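Local coordinates for protein probable adenylyl-sulfate kinase (Synechocystis sp., PDB 5CB8) that catalyses the ATP-dependent 3'-phosphorylation of adenosine 5'-phosphosulfate to 3'-phosphoadenylyl sulfate, a step of sulfate activation, at residues E46-D51 against K184-L189. Numbering follows the deposited sequence.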
ATOM      1  N   GLU B  46      -7.122   6.036 -17.641  1.00 23.85           N
ATOM      2  CA  GLU B  46      -6.961   6.972 -16.536  1.00 23.27           C
ATOM      3  C   GLU B  46      -7.458   8.359 -16.954  1.00 28.13           C
ATOM      4  O   GLU B  46      -8.255   8.984 -16.245  1.00 28.99           O
ATOM      5  CB  GLU B  46      -5.491   7.047 -16.130  1.00 28.68           C
ATOM      6  CG  GLU B  46      -5.199   8.105 -15.077  1.00 33.19           C
ATOM      7  CD  GLU B  46      -3.717   8.281 -14.815  1.00 34.14           C
ATOM      8  OE1 GLU B  46      -2.897   7.790 -15.619  1.00 27.74           O
ATOM      9  OE2 GLU B  46      -3.371   8.917 -13.798  1.00 36.20           O
ATOM     10  N   LYS B  47      -6.998   8.831 -18.111  1.00 26.11           N
ATOM     11  CA  LYS B  47      -7.417  10.146 -18.598  1.00 29.93           C
ATOM     12  C   LYS B  47      -8.929  10.228 -18.765  1.00 31.37           C
ATOM     13  O   LYS B  47      -9.549  11.221 -18.372  1.00 33.03           O
ATOM     14  CB  LYS B  47      -6.724  10.506 -19.918  1.00 31.31           C
ATOM     15  CG  LYS B  47      -7.215  11.834 -20.522  1.00 33.71           C
ATOM     16  CD  LYS B  47      -6.198  12.447 -21.481  1.00 46.69           C
ATOM     17  CE  LYS B  47      -6.674  13.802 -22.023  1.00 52.14           C
ATOM     18  NZ  LYS B  47      -7.657  14.480 -21.123  1.00 51.74           N
ATOM     19  N   LYS B  48      -9.520   9.183 -19.343  1.00 28.22           N
ATOM     20  CA  LYS B  48     -10.956   9.170 -19.620  1.00 28.34           C
ATOM     21  C   LYS B  48     -11.744   9.231 -18.315  1.00 32.98           C
ATOM     22  O   LYS B  48     -12.735   9.954 -18.205  1.00 32.40           O
ATOM     23  CB  LYS B  48     -11.332   7.919 -20.427  1.00 34.11           C
ATOM     24  CG  LYS B  48     -12.689   7.992 -21.127  1.00 38.31           C
ATOM     25  CD  LYS B  48     -12.929   6.771 -22.017  1.00 35.50           C
ATOM     26  CE  LYS B  48     -14.347   6.765 -22.601  1.00 37.93           C
ATOM     27  NZ  LYS B  48     -14.618   7.950 -23.461  1.00 39.63           N
ATOM     28  N   LEU B  49     -11.288   8.474 -17.322  1.00 27.34           N
ATOM     29  CA  LEU B  49     -11.927   8.456 -16.012  1.00 26.33           C
ATOM     30  C   LEU B  49     -11.769   9.791 -15.283  1.00 30.78           C
ATOM     31  O   LEU B  49     -12.740  10.324 -14.734  1.00 35.21           O
ATOM     32  CB  LEU B  49     -11.360   7.314 -15.173  1.00 24.59           C
ATOM     33  CG  LEU B  49     -11.835   5.916 -15.566  1.00 26.35           C
ATOM     34  CD1 LEU B  49     -10.998   4.840 -14.884  1.00 23.84           C
ATOM     35  CD2 LEU B  49     -13.291   5.747 -15.199  1.00 27.26           C
ATOM     36  N   ARG B  50     -10.550  10.329 -15.284  1.00 27.97           N
ATOM     37  CA  ARG B  50     -10.282  11.599 -14.608  1.00 38.92           C
ATOM     38  C   ARG B  50     -11.069  12.742 -15.236  1.00 39.63           C
ATOM     39  O   ARG B  50     -11.551  13.627 -14.530  1.00 38.72           O
ATOM     40  CB  ARG B  50      -8.785  11.930 -14.604  1.00 33.92           C
ATOM     41  CG  ARG B  50      -7.946  11.043 -13.683  1.00 40.27           C
ATOM     42  CD  ARG B  50      -6.698  11.774 -13.161  1.00 54.49           C
ATOM     43  NE  ARG B  50      -5.609  10.847 -12.847  1.00 53.88           N
ATOM     44  CZ  ARG B  50      -5.386  10.314 -11.647  1.00 58.33           C
ATOM     45  NH1 ARG B  50      -6.173  10.608 -10.619  1.00 61.86           N
ATOM     46  NH2 ARG B  50      -4.368   9.479 -11.471  1.00 61.26           N
ATOM     47  N   ASP B  51     -11.211  12.713 -16.558  1.00 41.59           N
ATOM     48  CA  ASP B  51     -11.949  13.762 -17.262  1.00 49.17           C
ATOM     49  C   ASP B  51     -13.457  13.697 -17.006  1.00 45.39           C
ATOM     50  O   ASP B  51     -14.194  14.614 -17.370  1.00 48.28           O
ATOM     51  CB  ASP B  51     -11.655  13.722 -18.767  1.00 51.37           C
ATOM     52  CG  ASP B  51     -10.241  14.181 -19.105  1.00 55.98           C
ATOM     53  OD1 ASP B  51      -9.546  14.725 -18.214  1.00 54.54           O
ATOM     54  OD2 ASP B  51      -9.827  14.008 -20.274  1.00 57.00           O
ATOM     55  N   LYS B 184     -14.128  -0.902 -24.386  1.00 22.44           N
ATOM     56  CA  LYS B 184     -14.659  -2.148 -23.835  1.00 22.08           C
ATOM     57  C   LYS B 184     -14.543  -2.193 -22.313  1.00 20.63           C
ATOM     58  O   LYS B 184     -15.433  -2.708 -21.633  1.00 24.75           O
ATOM     59  CB  LYS B 184     -13.973  -3.377 -24.462  1.00 21.43           C
ATOM     60  CG  LYS B 184     -14.371  -3.627 -25.922  1.00 27.20           C
ATOM     61  CD  LYS B 184     -13.917  -5.002 -26.439  1.00 27.33           C
ATOM     62  CE  LYS B 184     -12.408  -5.084 -26.634  1.00 29.61           C
ATOM     63  NZ  LYS B 184     -12.011  -6.327 -27.380  1.00 24.30           N
ATOM     64  N   ILE B 185     -13.446  -1.661 -21.779  1.00 19.91           N
ATOM     65  CA  ILE B 185     -13.267  -1.623 -20.329  1.00 19.83           C
ATOM     66  C   ILE B 185     -14.309  -0.671 -19.747  1.00 21.55           C
ATOM     67  O   ILE B 185     -15.010  -1.017 -18.799  1.00 22.54           O
ATOM     68  CB  ILE B 185     -11.838  -1.187 -19.942  1.00 19.23           C
ATOM     69  CG1 ILE B 185     -10.825  -2.214 -20.458  1.00 17.76           C
ATOM     70  CG2 ILE B 185     -11.701  -1.042 -18.437  1.00 21.76           C
ATOM     71  CD1 ILE B 185      -9.354  -1.748 -20.400  1.00 17.21           C
ATOM     72  N   TRP B 186     -14.430   0.512 -20.344  1.00 20.84           N
ATOM     73  CA  TRP B 186     -15.403   1.514 -19.909  1.00 21.78           C
ATOM     74  C   TRP B 186     -16.810   0.933 -19.898  1.00 22.38           C
ATOM     75  O   TRP B 186     -17.559   1.125 -18.943  1.00 22.62           O
ATOM     76  CB  TRP B 186     -15.352   2.734 -20.840  1.00 24.08           C
ATOM     77  CG  TRP B 186     -16.191   3.911 -20.384  1.00 29.86           C
ATOM     78  CD1 TRP B 186     -17.523   4.119 -20.614  1.00 33.46           C
ATOM     79  CD2 TRP B 186     -15.734   5.046 -19.633  1.00 25.73           C
ATOM     80  NE1 TRP B 186     -17.923   5.306 -20.040  1.00 34.22           N
ATOM     81  CE2 TRP B 186     -16.840   5.891 -19.433  1.00 31.84           C
ATOM     82  CE3 TRP B 186     -14.493   5.420 -19.108  1.00 30.11           C
ATOM     83  CZ2 TRP B 186     -16.742   7.096 -18.732  1.00 36.87           C
ATOM     84  CZ3 TRP B 186     -14.400   6.612 -18.411  1.00 33.83           C
ATOM     85  CH2 TRP B 186     -15.513   7.435 -18.232  1.00 36.74           C
ATOM     86  N   GLN B 187     -17.172   0.224 -20.965  1.00 27.38           N
ATOM     87  CA  GLN B 187     -18.526  -0.304 -21.084  1.00 27.74           C
ATOM     88  C   GLN B 187     -18.786  -1.372 -20.027  1.00 24.18           C
ATOM     89  O   GLN B 187     -19.898  -1.484 -19.505  1.00 24.41           O
ATOM     90  CB  GLN B 187     -18.778  -0.865 -22.491  1.00 24.16           C
ATOM     91  CG  GLN B 187     -20.229  -1.242 -22.736  1.00 31.83           C
ATOM     92  CD  GLN B 187     -21.162  -0.056 -22.586  1.00 34.59           C
ATOM     93  OE1 GLN B 187     -20.926   1.011 -23.156  1.00 35.10           O
ATOM     94  NE2 GLN B 187     -22.225  -0.233 -21.808  1.00 29.15           N
ATOM     95  N   LYS B 188     -17.759  -2.153 -19.710  1.00 22.92           N
ATOM     96  CA  LYS B 188     -17.887  -3.177 -18.678  1.00 24.83           C
ATOM     97  C   LYS B 188     -18.117  -2.517 -17.317  1.00 27.68           C
ATOM     98  O   LYS B 188     -18.939  -2.980 -16.512  1.00 22.12           O
ATOM     99  CB  LYS B 188     -16.639  -4.063 -18.646  1.00 25.53           C
ATOM    100  CG  LYS B 188     -16.698  -5.190 -17.615  1.00 21.07           C
ATOM    101  CD  LYS B 188     -17.873  -6.139 -17.878  1.00 27.93           C
ATOM    102  CE  LYS B 188     -17.668  -6.944 -19.151  1.00 32.83           C
ATOM    103  NZ  LYS B 188     -18.761  -7.941 -19.394  1.00 40.25           N
ATOM    104  N   LEU B 189     -17.391  -1.430 -17.065  1.00 22.85           N
ATOM    105  CA  LEU B 189     -17.585  -0.650 -15.841  1.00 21.87           C
ATOM    106  C   LEU B 189     -19.004  -0.083 -15.754  1.00 23.38           C
ATOM    107  O   LEU B 189     -19.593  -0.009 -14.668  1.00 25.07           O
ATOM    108  CB  LEU B 189     -16.575   0.491 -15.779  1.00 22.98           C
ATOM    109  CG  LEU B 189     -15.118   0.123 -15.530  1.00 23.13           C
ATOM    110  CD1 LEU B 189     -14.250   1.357 -15.720  1.00 21.75           C
ATOM    111  CD2 LEU B 189     -14.941  -0.457 -14.132  1.00 22.72           C
TER
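The backbones of 46-51, on helix 38-50, and 184-189, on helix 178-191, come nearest at L49 and W186, whose CA atoms are 8.7 Å apart, a spacing that the W186 indole bridges, meeting K48 and L49. K48 and W186 both start out toward each other's segment. In W186, CG stands anti to the backbone N (chi1 -173°), which carries the benzo end of the indole up to the 46-51 backbone, where L49 N lies at the ring edge, in plane. K48 passes obliquely across the CZ3-CE3 side of this ring and brings CE over one face, offset toward the rim. Its CG is 3.5 Å from W186 CZ3, CD is 3.6 Å from W186 CE3, and CE sits 3.9 Å from the centroid of the six-membered ring, 22° off the normal, a CH-pi contact. The chain stays extended as far as CE and then bends at its last torsion, so that NZ stands almost straight above the ring, 5.0 Å from the same centroid and 9° off its normal, a position that makes a cation-pi contact. In the P-loop kinase fold of this enzyme, helix 38-50 follows the phosphate-binding loop, and helix 178-191 comes after the last strand of the parallel sheet, 169-171; the contact joins the end of helix 38-50 to the second half of helix 178-191, away from the ligand pocket. L49 supplies the buried apolar side: its CB starts off to one side, but CD2 comes to 3.5 Å from W186 CZ3, approaching obliquely to the ring. L49 also packs on Y54 and on L56 of strand 56-60, while L189 rests on V26 and I28 of strand 26-31. S52 and I195 provide further contacts for the indole from neighbouring loops.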